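Local coordinates for protein alpha-fucosidase (Bifidobacterium bifidum, PDB 2EAB) that probably releases alpha-1,2-linked L-fucose from glycans by hydrolysis, this chain being the glycoside hydrolase family 95 catalytic portion of a longer, calcium-binding membrane protein, at residues 419-423 against 424-428; 515-518 against 519-522; 597-601 against 602-606; 885-888 against 889-892. All coordinates share one frame; numbering follows the deposited sequence.

Interaction 1. Residues 419-423 against 424-428; sequences FHMNV and NLQMN. With EDO (1,2-ethanediol), chain D.
The backbone turns from strand 419-420 into helix 424-428 through a bond from Leu425 N to His420 O (2.9 Å), followed by the first helical bond, from Met427 N to the carbonyl of the N-cap residue, Val423 O, also at 2.9 Å. Gln426 then works as a clasp over the turn. Its CG lies beside the backbone N, and a bend at chi2 (82°) brings the amide back toward the preceding loop. There NE2 donates to Met421 O (2.8 Å); the acceptor lies in the plane of the Gln426 amide, whereas the nitrogen stands well above the Met421 carbonyl plane. The other end of the amide, Gln426 OE1, receives a weak bond from Val423 N (2.9 Å). This weak bond corresponds to the N3-to-N-cap half of a capping box; the reciprocal bond is absent because the N-cap valine has no polar side chain. The turn belongs to the family 95 catalytic domain, an (alpha/alpha)6 barrel. Apolar contacts flank the clasp. Leu425 CD2 meets Met421 CG at 4.2 Å, its CD1 sits at the edge of the Phe419 ring, and Val423 CG2 lies alongside Met427 CE (4.1 Å). Trp510 packs on Val423 and Gln426, while Phe419 reaches toward calcium-ligating Leu393.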
loop_
_atom_site.group_PDB
_atom_site.type_symbol
_atom_site.label_atom_id
_atom_site.label_comp_id
_atom_site.label_asym_id
_atom_site.label_seq_id
_atom_site.Cartn_x
_atom_site.Cartn_y
_atom_site.Cartn_z
ATOM N N PHE A 419 9.543 2.840 -3.598
ATOM C CA PHE A 419 8.812 1.591 -3.424
ATOM C C PHE A 419 9.621 0.750 -2.441
ATOM O O PHE A 419 10.655 0.179 -2.796
ATOM C CB PHE A 419 8.595 0.910 -4.780
ATOM C CG PHE A 419 7.906 1.804 -5.771
ATOM C CD1 PHE A 419 8.624 2.405 -6.799
ATOM C CD2 PHE A 419 6.547 2.099 -5.636
ATOM C CE1 PHE A 419 7.997 3.260 -7.700
ATOM C CE2 PHE A 419 5.912 2.954 -6.537
ATOM C CZ PHE A 419 6.642 3.536 -7.571
ATOM N N HIS A 420 9.170 0.725 -1.185
ATOM C CA HIS A 420 9.894 0.063 -0.101
ATOM C C HIS A 420 9.226 -1.277 0.134
ATOM O O HIS A 420 8.150 -1.347 0.739
ATOM C CB HIS A 420 9.876 0.900 1.186
ATOM C CG HIS A 420 11.222 1.414 1.588
ATOM N ND1 HIS A 420 11.927 0.948 2.679
ATOM C CD2 HIS A 420 11.996 2.365 1.023
ATOM C CE1 HIS A 420 13.074 1.600 2.765
ATOM N NE2 HIS A 420 13.143 2.461 1.766
ATOM N N MET A 421 9.859 -2.338 -0.352
ATOM C CA MET A 421 9.168 -3.599 -0.586
ATOM C C MET A 421 9.424 -4.652 0.491
ATOM O O MET A 421 9.316 -5.848 0.235
ATOM C CB MET A 421 9.516 -4.113 -1.990
ATOM C CG MET A 421 8.458 -5.000 -2.626
ATOM S SD MET A 421 8.756 -5.246 -4.380
ATOM C CE MET A 421 10.126 -6.401 -4.324
ATOM N N ASN A 422 9.725 -4.210 1.708
ATOM C CA ASN A 422 9.867 -5.138 2.829
ATOM C C ASN A 422 8.969 -4.750 4.007
ATOM O O ASN A 422 9.365 -4.856 5.168
ATOM C CB ASN A 422 11.339 -5.295 3.245
ATOM C CG ASN A 422 11.646 -6.672 3.836
ATOM O OD1 ASN A 422 10.869 -7.619 3.699
ATOM N ND2 ASN A 422 12.793 -6.785 4.492
ATOM N N VAL A 423 7.775 -4.268 3.651
ATOM C CA VAL A 423 6.570 -4.094 4.488
ATOM C C VAL A 423 5.704 -2.956 3.952
ATOM O O VAL A 423 4.476 -3.036 4.009
ATOM C CB VAL A 423 6.821 -3.914 6.026
ATOM C CG1 VAL A 423 7.506 -2.585 6.348
ATOM C CG2 VAL A 423 5.505 -4.038 6.806
ATOM N N ASN A 424 6.336 -1.906 3.438
ATOM C CA ASN A 424 5.609 -0.669 3.164
ATOM C C ASN A 424 4.714 -0.769 1.940
ATOM O O ASN A 424 3.520 -0.481 2.016
ATOM C CB ASN A 424 6.565 0.513 3.021
ATOM C CG ASN A 424 7.492 0.662 4.208
ATOM O OD1 ASN A 424 7.183 1.365 5.180
ATOM N ND2 ASN A 424 8.615 -0.017 4.157
ATOM N N LEU A 425 5.286 -1.197 0.821
ATOM C CA LEU A 425 4.498 -1.377 -0.393
ATOM C C LEU A 425 3.423 -2.446 -0.188
ATOM O O LEU A 425 2.298 -2.314 -0.683
ATOM C CB LEU A 425 5.401 -1.714 -1.582
ATOM C CG LEU A 425 4.711 -1.787 -2.946
ATOM C CD1 LEU A 425 4.067 -0.456 -3.324
ATOM C CD2 LEU A 425 5.680 -2.249 -4.020
ATOM N N GLN A 426 3.775 -3.497 0.550
ATOM C CA GLN A 426 2.812 -4.525 0.928
ATOM C C GLN A 426 1.621 -3.897 1.649
ATOM O O GLN A 426 0.467 -4.173 1.313
ATOM C CB GLN A 426 3.469 -5.576 1.824
ATOM C CG GLN A 426 4.425 -6.531 1.108
ATOM C CD GLN A 426 5.834 -5.990 0.894
ATOM O OE1 GLN A 426 6.176 -4.873 1.309
ATOM N NE2 GLN A 426 6.667 -6.799 0.247
ATOM N N MET A 427 1.906 -3.056 2.642
ATOM C CA MET A 427 0.864 -2.402 3.429
ATOM C C MET A 427 -0.049 -1.522 2.575
ATOM O O MET A 427 -1.264 -1.487 2.794
ATOM C CB MET A 427 1.483 -1.599 4.571
ATOM C CG MET A 427 0.460 -1.111 5.578
ATOM S SD MET A 427 1.164 -0.355 7.042
ATOM C CE MET A 427 2.235 -1.673 7.636
ATOM N N ASN A 428 0.533 -0.830 1.596
ATOM C CA ASN A 428 -0.251 -0.020 0.666
ATOM C C ASN A 428 -1.339 -0.836 -0.020
ATOM O O ASN A 428 -2.369 -0.286 -0.414
ATOM C CB ASN A 428 0.638 0.585 -0.422
ATOM C CG ASN A 428 1.498 1.735 0.068
ATOM O OD1 ASN A 428 1.635 1.979 1.265
ATOM N ND2 ASN A 428 2.116 2.432 -0.878
HETATM C C1 EDO D . 9.349 -7.153 7.958
HETATM O O1 EDO D . 9.605 -6.636 9.357
HETATM C C2 EDO D . 10.696 -6.905 7.171
HETATM O O2 EDO D . 10.873 -5.426 6.985
#

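Interaction 2. Residues 515-518 against 519-522; sequences VYEA and YEYS. With TRS (2-amino-2-hydroxymethyl-propane-1,3-diol), chain K; EDO (1,2-ethanediol), chain I; EDO (1,2-ethanediol), chain G.
Glu520 lies one helical turn beyond Glu517 and Tyr516, and its side chain crosses both on the way to its carboxylate. CB rests over the backbone of the preceding turn, 3.6 Å from Glu517 O. CG then passes the Tyr516 ring obliquely, 3.5 Å from CE2, with the chain extended beyond it (chi2 -178°). At the tip, Glu520 OE1 comes within 3.3 Å of Glu517 OE2, a pairing of like charges that cations probably offset. The amine of a Tris molecule, probably from the crystallisation liquor, donates to Glu517 OE2 (2.7 Å from N) and to Glu520 OE2 (2.8 Å from N), with a weaker bond to Glu520 OE1. Arg820, in the turn between strands 812-819 and 823-830, makes salt bridges to both glutamates. All this happens in the last turns of helix 507-520 of the (alpha/alpha)6 barrel, where Glu520 N and Tyr521 N bond back to Tyr516 O and Glu517 O in the usual i to i+4 pattern. Glu520 and Asp690 are known calcium ligands of this protein, although no such ion is bound to this chain here; the Tris amine, probably protonated, meets both glutamates, consistent with a site that favours cations. Beyond them, Ser522 OG donates to Ala518 O (2.7 Å) in the carbonyl plane, on a lone pair, and the Glu517 side chain lies alongside Tyr521, its OE1 3.6 Å from Tyr521 CE2.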
loop_
_atom_site.group_PDB
_atom_site.type_symbol
_atom_site.label_atom_id
_atom_site.label_comp_id
_atom_site.label_asym_id
_atom_site.label_seq_id
_atom_site.Cartn_x
_atom_site.Cartn_y
_atom_site.Cartn_z
ATOM N N VAL A 515 -0.068 -9.820 -4.778
ATOM C CA VAL A 515 -0.428 -10.126 -6.158
ATOM C C VAL A 515 -1.401 -11.308 -6.212
ATOM O O VAL A 515 -2.441 -11.223 -6.870
ATOM C CB VAL A 515 0.828 -10.371 -7.036
ATOM C CG1 VAL A 515 0.438 -10.847 -8.421
ATOM C CG2 VAL A 515 1.655 -9.099 -7.140
ATOM N N TYR A 516 -1.074 -12.397 -5.515
ATOM C CA TYR A 516 -1.945 -13.569 -5.515
ATOM C C TYR A 516 -3.332 -13.258 -4.945
ATOM O O TYR A 516 -4.333 -13.833 -5.383
ATOM C CB TYR A 516 -1.303 -14.764 -4.790
ATOM C CG TYR A 516 -2.181 -15.989 -4.885
ATOM C CD1 TYR A 516 -2.313 -16.671 -6.088
ATOM C CD2 TYR A 516 -2.925 -16.435 -3.792
ATOM C CE1 TYR A 516 -3.149 -17.776 -6.207
ATOM C CE2 TYR A 516 -3.767 -17.550 -3.904
ATOM C CZ TYR A 516 -3.871 -18.206 -5.119
ATOM O OH TYR A 516 -4.700 -19.303 -5.259
ATOM N N GLU A 517 -3.394 -12.348 -3.976
ATOM C CA GLU A 517 -4.684 -11.950 -3.414
ATOM C C GLU A 517 -5.644 -11.386 -4.459
ATOM O O GLU A 517 -6.858 -11.503 -4.305
ATOM C CB GLU A 517 -4.504 -10.968 -2.260
ATOM C CG GLU A 517 -3.844 -11.593 -1.052
ATOM C CD GLU A 517 -4.345 -11.049 0.260
ATOM O OE1 GLU A 517 -4.742 -9.864 0.316
ATOM O OE2 GLU A 517 -4.347 -11.814 1.246
ATOM N N ALA A 518 -5.117 -10.791 -5.526
ATOM C CA ALA A 518 -5.982 -10.319 -6.603
ATOM C C ALA A 518 -6.809 -11.463 -7.175
ATOM O O ALA A 518 -7.974 -11.264 -7.539
ATOM C CB ALA A 518 -5.172 -9.642 -7.689
ATOM N N TYR A 519 -6.211 -12.650 -7.254
ATOM C CA TYR A 519 -6.951 -13.843 -7.641
ATOM C C TYR A 519 -7.839 -14.382 -6.514
ATOM O O TYR A 519 -9.008 -14.713 -6.748
ATOM C CB TYR A 519 -6.034 -14.951 -8.174
ATOM C CG TYR A 519 -6.831 -16.170 -8.561
ATOM C CD1 TYR A 519 -7.723 -16.107 -9.629
ATOM C CD2 TYR A 519 -6.747 -17.361 -7.841
ATOM C CE1 TYR A 519 -8.493 -17.194 -9.997
ATOM C CE2 TYR A 519 -7.531 -18.475 -8.211
ATOM C CZ TYR A 519 -8.390 -18.364 -9.292
ATOM O OH TYR A 519 -9.166 -19.430 -9.684
ATOM N N GLU A 520 -7.304 -14.474 -5.297
ATOM C CA GLU A 520 -8.087 -14.994 -4.166
ATOM C C GLU A 520 -9.437 -14.311 -4.050
ATOM O O GLU A 520 -10.458 -14.963 -3.831
ATOM C CB GLU A 520 -7.395 -14.724 -2.845
ATOM C CG GLU A 520 -6.238 -15.584 -2.498
ATOM C CD GLU A 520 -5.699 -15.224 -1.125
ATOM O OE1 GLU A 520 -5.820 -14.040 -0.735
ATOM O OE2 GLU A 520 -5.152 -16.104 -0.434
ATOM N N TYR A 521 -9.433 -12.986 -4.145
ATOM C CA TYR A 521 -10.632 -12.202 -3.906
ATOM C C TYR A 521 -11.544 -12.066 -5.134
ATOM O O TYR A 521 -12.686 -11.614 -5.001
ATOM C CB TYR A 521 -10.255 -10.816 -3.394
ATOM C CG TYR A 521 -9.863 -10.712 -1.935
ATOM C CD1 TYR A 521 -10.816 -10.412 -0.963
ATOM C CD2 TYR A 521 -8.534 -10.850 -1.532
ATOM C CE1 TYR A 521 -10.464 -10.265 0.371
ATOM C CE2 TYR A 521 -8.173 -10.697 -0.193
ATOM C CZ TYR A 521 -9.148 -10.403 0.747
ATOM O OH TYR A 521 -8.812 -10.243 2.069
ATOM N N SER A 522 -11.060 -12.448 -6.318
ATOM C CA SER A 522 -11.846 -12.284 -7.548
ATOM C C SER A 522 -12.287 -13.581 -8.216
ATOM O O SER A 522 -13.385 -13.645 -8.782
ATOM C CB SER A 522 -11.064 -11.463 -8.573
ATOM O OG SER A 522 -9.958 -12.207 -9.063
HETATM C C TRS K . -2.685 -14.681 2.105
HETATM C C1 TRS K . -3.764 -15.129 3.093
HETATM C C2 TRS K . -1.720 -15.814 1.838
HETATM C C3 TRS K . -1.934 -13.461 2.638
HETATM N N TRS K . -3.346 -14.334 0.849
HETATM O O1 TRS K . -3.204 -15.517 4.357
HETATM O O2 TRS K . -2.138 -16.882 1.155
HETATM O O3 TRS K . -1.244 -12.760 1.594
HETATM C C1 EDO I . -10.215 -18.747 -5.391
HETATM O O1 EDO I . -9.136 -18.218 -4.558
HETATM C C2 EDO I . -10.404 -17.477 -6.287
HETATM O O2 EDO I . -11.884 -16.919 -5.664
HETATM C C1 EDO G . -4.808 -9.630 4.927
HETATM O O1 EDO G . -6.044 -10.407 5.328
HETATM C C2 EDO G . -5.288 -8.573 3.857
HETATM O O2 EDO G . -5.892 -9.312 2.766
#

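Interaction 3. Residues 597-601 against 602-606; sequences KGDPD and GLVGN
Asp599 reaches across the turn to the backbone of Leu603 and Val604, and this grip is the tight part of the contact. With CG swung away from the backbone N (chi1 -166°), its carboxylate faces two successive N-H groups. OD1 accepts from Leu603 N at 2.9 Å on its syn side, not far from the carboxylate plane. OD2 accepts from Val604 N at 3.2 Å, again on the syn side but 32° out of that plane. Two bonds of this kind fix the rotation of the group, and the Val604 side chain closes in on it, CB lying 3.4 Å from Asp599 OD2. The main chain of Asp599 adds a third bond, from Gly602 N to Asp599 O (3.0 Å), with the nitrogen standing above the carbonyl plane. Val604 is itself buried against Ile591 and Ala594 of helix 577-596.

Toward solvent the arrangement is looser. A water donates to Asp599 OD2 (2.7 Å from its oxygen) and accepts from Gly605 N, thereby carrying the carboxylate's reach one residue further. Pro600 and Gly602 are exposed, and on another flank Leu603 CG merely brushes Asp601 CB at 3.7 Å. The acid of Asp601 is engaged elsewhere, by Tyr532 and Lys536 of helix 525-546. The whole is a helix exit: a Schellman motif with Gly598 at positive phi ends helix 577-596, then a type I beta turn from Asp599 to Gly602, closed by the main chain, redirects the chain, and the aspartate's carboxylate holds the two N-H groups that follow it.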
loop_
_atom_site.group_PDB
_atom_site.type_symbol
_atom_site.label_atom_id
_atom_site.label_comp_id
_atom_site.label_asym_id
_atom_site.label_seq_id
_atom_site.Cartn_x
_atom_site.Cartn_y
_atom_site.Cartn_z
ATOM N N LYS A 597 -5.387 -24.286 -12.067
ATOM C CA LYS A 597 -5.169 -24.471 -13.500
ATOM C C LYS A 597 -5.089 -25.944 -13.907
ATOM O O LYS A 597 -4.908 -26.256 -15.086
ATOM C CB LYS A 597 -3.894 -23.742 -13.930
ATOM C CG LYS A 597 -4.007 -22.230 -13.873
ATOM C CD LYS A 597 -2.691 -21.538 -14.180
ATOM C CE LYS A 597 -2.207 -21.788 -15.608
ATOM N NZ LYS A 597 -3.178 -21.361 -16.656
ATOM N N GLY A 598 -5.227 -26.843 -12.935
ATOM C CA GLY A 598 -5.096 -28.281 -13.183
ATOM C C GLY A 598 -3.653 -28.752 -13.238
ATOM O O GLY A 598 -3.357 -29.800 -13.823
ATOM N N ASP A 599 -2.758 -27.978 -12.618
ATOM C CA ASP A 599 -1.317 -28.264 -12.568
ATOM C C ASP A 599 -0.747 -28.708 -13.925
ATOM O O ASP A 599 -0.146 -29.782 -14.027
ATOM C CB ASP A 599 -1.008 -29.294 -11.465
ATOM C CG ASP A 599 0.483 -29.382 -11.126
ATOM O OD1 ASP A 599 1.256 -28.462 -11.472
ATOM O OD2 ASP A 599 0.880 -30.385 -10.497
ATOM N N PRO A 600 -0.909 -27.867 -14.970
ATOM C CA PRO A 600 -0.493 -28.269 -16.321
ATOM C C PRO A 600 1.003 -28.538 -16.455
ATOM O O PRO A 600 1.414 -29.274 -17.357
ATOM C CB PRO A 600 -0.890 -27.067 -17.185
ATOM C CG PRO A 600 -0.950 -25.914 -16.241
ATOM C CD PRO A 600 -1.474 -26.504 -14.965
ATOM N N ASP A 601 1.806 -27.953 -15.569
ATOM C CA ASP A 601 3.254 -28.111 -15.631
ATOM C C ASP A 601 3.769 -29.218 -14.703
ATOM O O ASP A 601 4.966 -29.509 -14.689
ATOM C CB ASP A 601 3.950 -26.776 -15.329
ATOM C CG ASP A 601 3.574 -25.680 -16.315
ATOM O OD1 ASP A 601 3.485 -25.966 -17.530
ATOM O OD2 ASP A 601 3.372 -24.528 -15.875
ATOM N N GLY A 602 2.862 -29.836 -13.948
ATOM C CA GLY A 602 3.211 -30.929 -13.029
ATOM C C GLY A 602 4.239 -30.519 -11.987
ATOM O O GLY A 602 5.239 -31.211 -11.783
ATOM N N LEU A 603 3.984 -29.389 -11.327
ATOM C CA LEU A 603 4.946 -28.799 -10.389
ATOM C C LEU A 603 4.555 -28.930 -8.916
ATOM O O LEU A 603 5.387 -28.735 -8.028
ATOM C CB LEU A 603 5.216 -27.332 -10.751
ATOM C CG LEU A 603 5.863 -27.110 -12.123
ATOM C CD1 LEU A 603 6.017 -25.627 -12.420
ATOM C CD2 LEU A 603 7.209 -27.819 -12.238
ATOM N N VAL A 604 3.297 -29.271 -8.657
ATOM C CA VAL A 604 2.814 -29.440 -7.286
ATOM C C VAL A 604 3.534 -30.601 -6.597
ATOM O O VAL A 604 3.993 -30.472 -5.459
ATOM C CB VAL A 604 1.274 -29.637 -7.246
ATOM C CG1 VAL A 604 0.796 -30.032 -5.851
ATOM C CG2 VAL A 604 0.569 -28.371 -7.704
ATOM N N GLY A 605 3.629 -31.730 -7.295
ATOM C CA GLY A 605 4.279 -32.919 -6.761
ATOM C C GLY A 605 3.618 -33.435 -5.501
ATOM O O GLY A 605 2.393 -33.387 -5.356
ATOM N N ASN A 606 4.446 -33.909 -4.577
ATOM C CA ASN A 606 3.980 -34.586 -3.373
ATOM C C ASN A 606 5.112 -34.674 -2.354
ATOM O O ASN A 606 6.195 -34.129 -2.578
ATOM C CB ASN A 606 3.448 -35.986 -3.721
ATOM C CG ASN A 606 4.499 -36.865 -4.387
ATOM O OD1 ASN A 606 5.666 -36.880 -3.989
ATOM N ND2 ASN A 606 4.082 -37.614 -5.404
HETATM O O HOH W 1 2.688 -32.374 -9.920
#

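Interaction 4. Residues 885-888 against 889-892; sequences DTTA and GTTY
Tyr892 OH is gripped from two directions: Thr887 N donates to it at 2.9 Å, in a bond that approaches the ring at its edge, and a water oxygen lies 2.6 Å away within hydrogen-bonding reach. The same water is also linked, at 3.3 Å, to Thr887 OG1, so the phenol and the threonine hydroxyl share it. Thr887 OG1 further meets Thr890 OG1 at 2.7 Å. The placement of Thr887 OG1 follows from a first torsion of 59°, which sets the hydroxyl between the backbone N and the carbonyl carbon and directs it across the turn toward Thr890. A second water bridges Thr890 OG1 to Ala888 O. Between these side chains the backbone closes a type II beta turn, Thr890 N donating to Thr887 O (3.1 Å), with Gly889 at positive phi. The Tyr892 ring is wedged from two sides: Thr886 CB and CG2 press obliquely near CE2, CB at 3.6 Å, while Thr890 CG2 covers part of one face. Thr886 OG1 bonds to Lys845 O and Ser841 OG. The turn thus joins strand 880-884 of one sheet to strand 890-896 of another, where the latter runs between strands 833-841 and 859-863 and Tyr892 meets Phe884 and Val861.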
loop_
_atom_site.group_PDB
_atom_site.type_symbol
_atom_site.label_atom_id
_atom_site.label_comp_id
_atom_site.label_asym_id
_atom_site.label_seq_id
_atom_site.Cartn_x
_atom_site.Cartn_y
_atom_site.Cartn_z
ATOM N N ASP A 885 -24.368 -24.194 -0.578
ATOM C CA ASP A 885 -24.142 -23.860 -1.975
ATOM C C ASP A 885 -24.580 -22.437 -2.243
ATOM O O ASP A 885 -25.506 -21.935 -1.615
ATOM C CB ASP A 885 -24.948 -24.785 -2.890
ATOM C CG ASP A 885 -24.481 -26.226 -2.837
ATOM O OD1 ASP A 885 -23.333 -26.493 -2.422
ATOM O OD2 ASP A 885 -25.280 -27.104 -3.221
ATOM N N THR A 886 -23.911 -21.791 -3.191
ATOM C CA THR A 886 -24.361 -20.490 -3.659
ATOM C C THR A 886 -24.388 -20.438 -5.178
ATOM O O THR A 886 -23.825 -21.298 -5.864
ATOM C CB THR A 886 -23.474 -19.322 -3.157
ATOM O OG1 THR A 886 -22.228 -19.325 -3.859
ATOM C CG2 THR A 886 -23.241 -19.379 -1.654
ATOM N N THR A 887 -25.055 -19.408 -5.684
ATOM C CA THR A 887 -25.092 -19.119 -7.106
ATOM C C THR A 887 -24.660 -17.680 -7.313
ATOM O O THR A 887 -25.107 -16.783 -6.592
ATOM C CB THR A 887 -26.499 -19.314 -7.677
ATOM O OG1 THR A 887 -27.421 -18.456 -6.998
ATOM C CG2 THR A 887 -26.928 -20.743 -7.493
ATOM N N ALA A 888 -23.785 -17.471 -8.291
ATOM C CA ALA A 888 -23.277 -16.138 -8.608
ATOM C C ALA A 888 -24.424 -15.168 -8.861
ATOM O O ALA A 888 -25.341 -15.470 -9.641
ATOM C CB ALA A 888 -22.356 -16.201 -9.815
ATOM N N GLY A 889 -24.378 -14.018 -8.191
ATOM C CA GLY A 889 -25.398 -12.982 -8.330
ATOM C C GLY A 889 -26.420 -12.957 -7.209
ATOM O O GLY A 889 -27.191 -12.002 -7.091
ATOM N N THR A 890 -26.419 -13.995 -6.376
ATOM C CA THR A 890 -27.411 -14.129 -5.309
ATOM C C THR A 890 -26.874 -13.648 -3.960
ATOM O O THR A 890 -25.716 -13.900 -3.616
ATOM C CB THR A 890 -27.928 -15.586 -5.212
ATOM O OG1 THR A 890 -28.443 -15.993 -6.488
ATOM C CG2 THR A 890 -29.039 -15.718 -4.175
ATOM N N THR A 891 -27.719 -12.931 -3.223
ATOM C CA THR A 891 -27.421 -12.511 -1.861
ATOM C C THR A 891 -28.186 -13.374 -0.859
ATOM O O THR A 891 -29.403 -13.573 -0.972
ATOM C CB THR A 891 -27.725 -11.008 -1.644
ATOM O OG1 THR A 891 -26.872 -10.227 -2.486
ATOM C CG2 THR A 891 -27.486 -10.597 -0.198
ATOM N N TYR A 892 -27.445 -13.881 0.121
ATOM C CA TYR A 892 -27.978 -14.743 1.168
ATOM C C TYR A 892 -28.023 -13.970 2.467
ATOM O O TYR A 892 -27.074 -13.258 2.809
ATOM C CB TYR A 892 -27.117 -16.005 1.295
ATOM C CG TYR A 892 -27.060 -16.738 -0.017
ATOM C CD1 TYR A 892 -27.986 -17.737 -0.314
ATOM C CD2 TYR A 892 -26.129 -16.386 -0.992
ATOM C CE1 TYR A 892 -27.965 -18.387 -1.535
ATOM C CE2 TYR A 892 -26.104 -17.027 -2.217
ATOM C CZ TYR A 892 -27.021 -18.028 -2.482
ATOM O OH TYR A 892 -26.997 -18.657 -3.698
HETATM O O HOH W 2 -29.130 -19.895 -4.625
HETATM O O HOH W 3 -27.992 -15.581 -9.261
#

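Overall arrangement
Four short-range contacts, each made within one continuous run of chain, illustrate how a large enzyme fixes its turns and helix ends. They follow in series and neither nest nor cross. Interaction 1, nearest the chain's centre, closes the turn from strand 419-420 into helix 424-428, close to a calcium site. Interaction 2 comes next, at the end of helix 507-520, about 17 Å away between centres. Helix 507-520 itself runs from beside interaction 1 to interaction 2. Interaction 3 closes the exit of helix 577-596, whose residues also pack on Tyr516 and Tyr519. Interaction 4 closes the 885-890 loop among the C-terminal strands, about 20 Å from interaction 2 between centres.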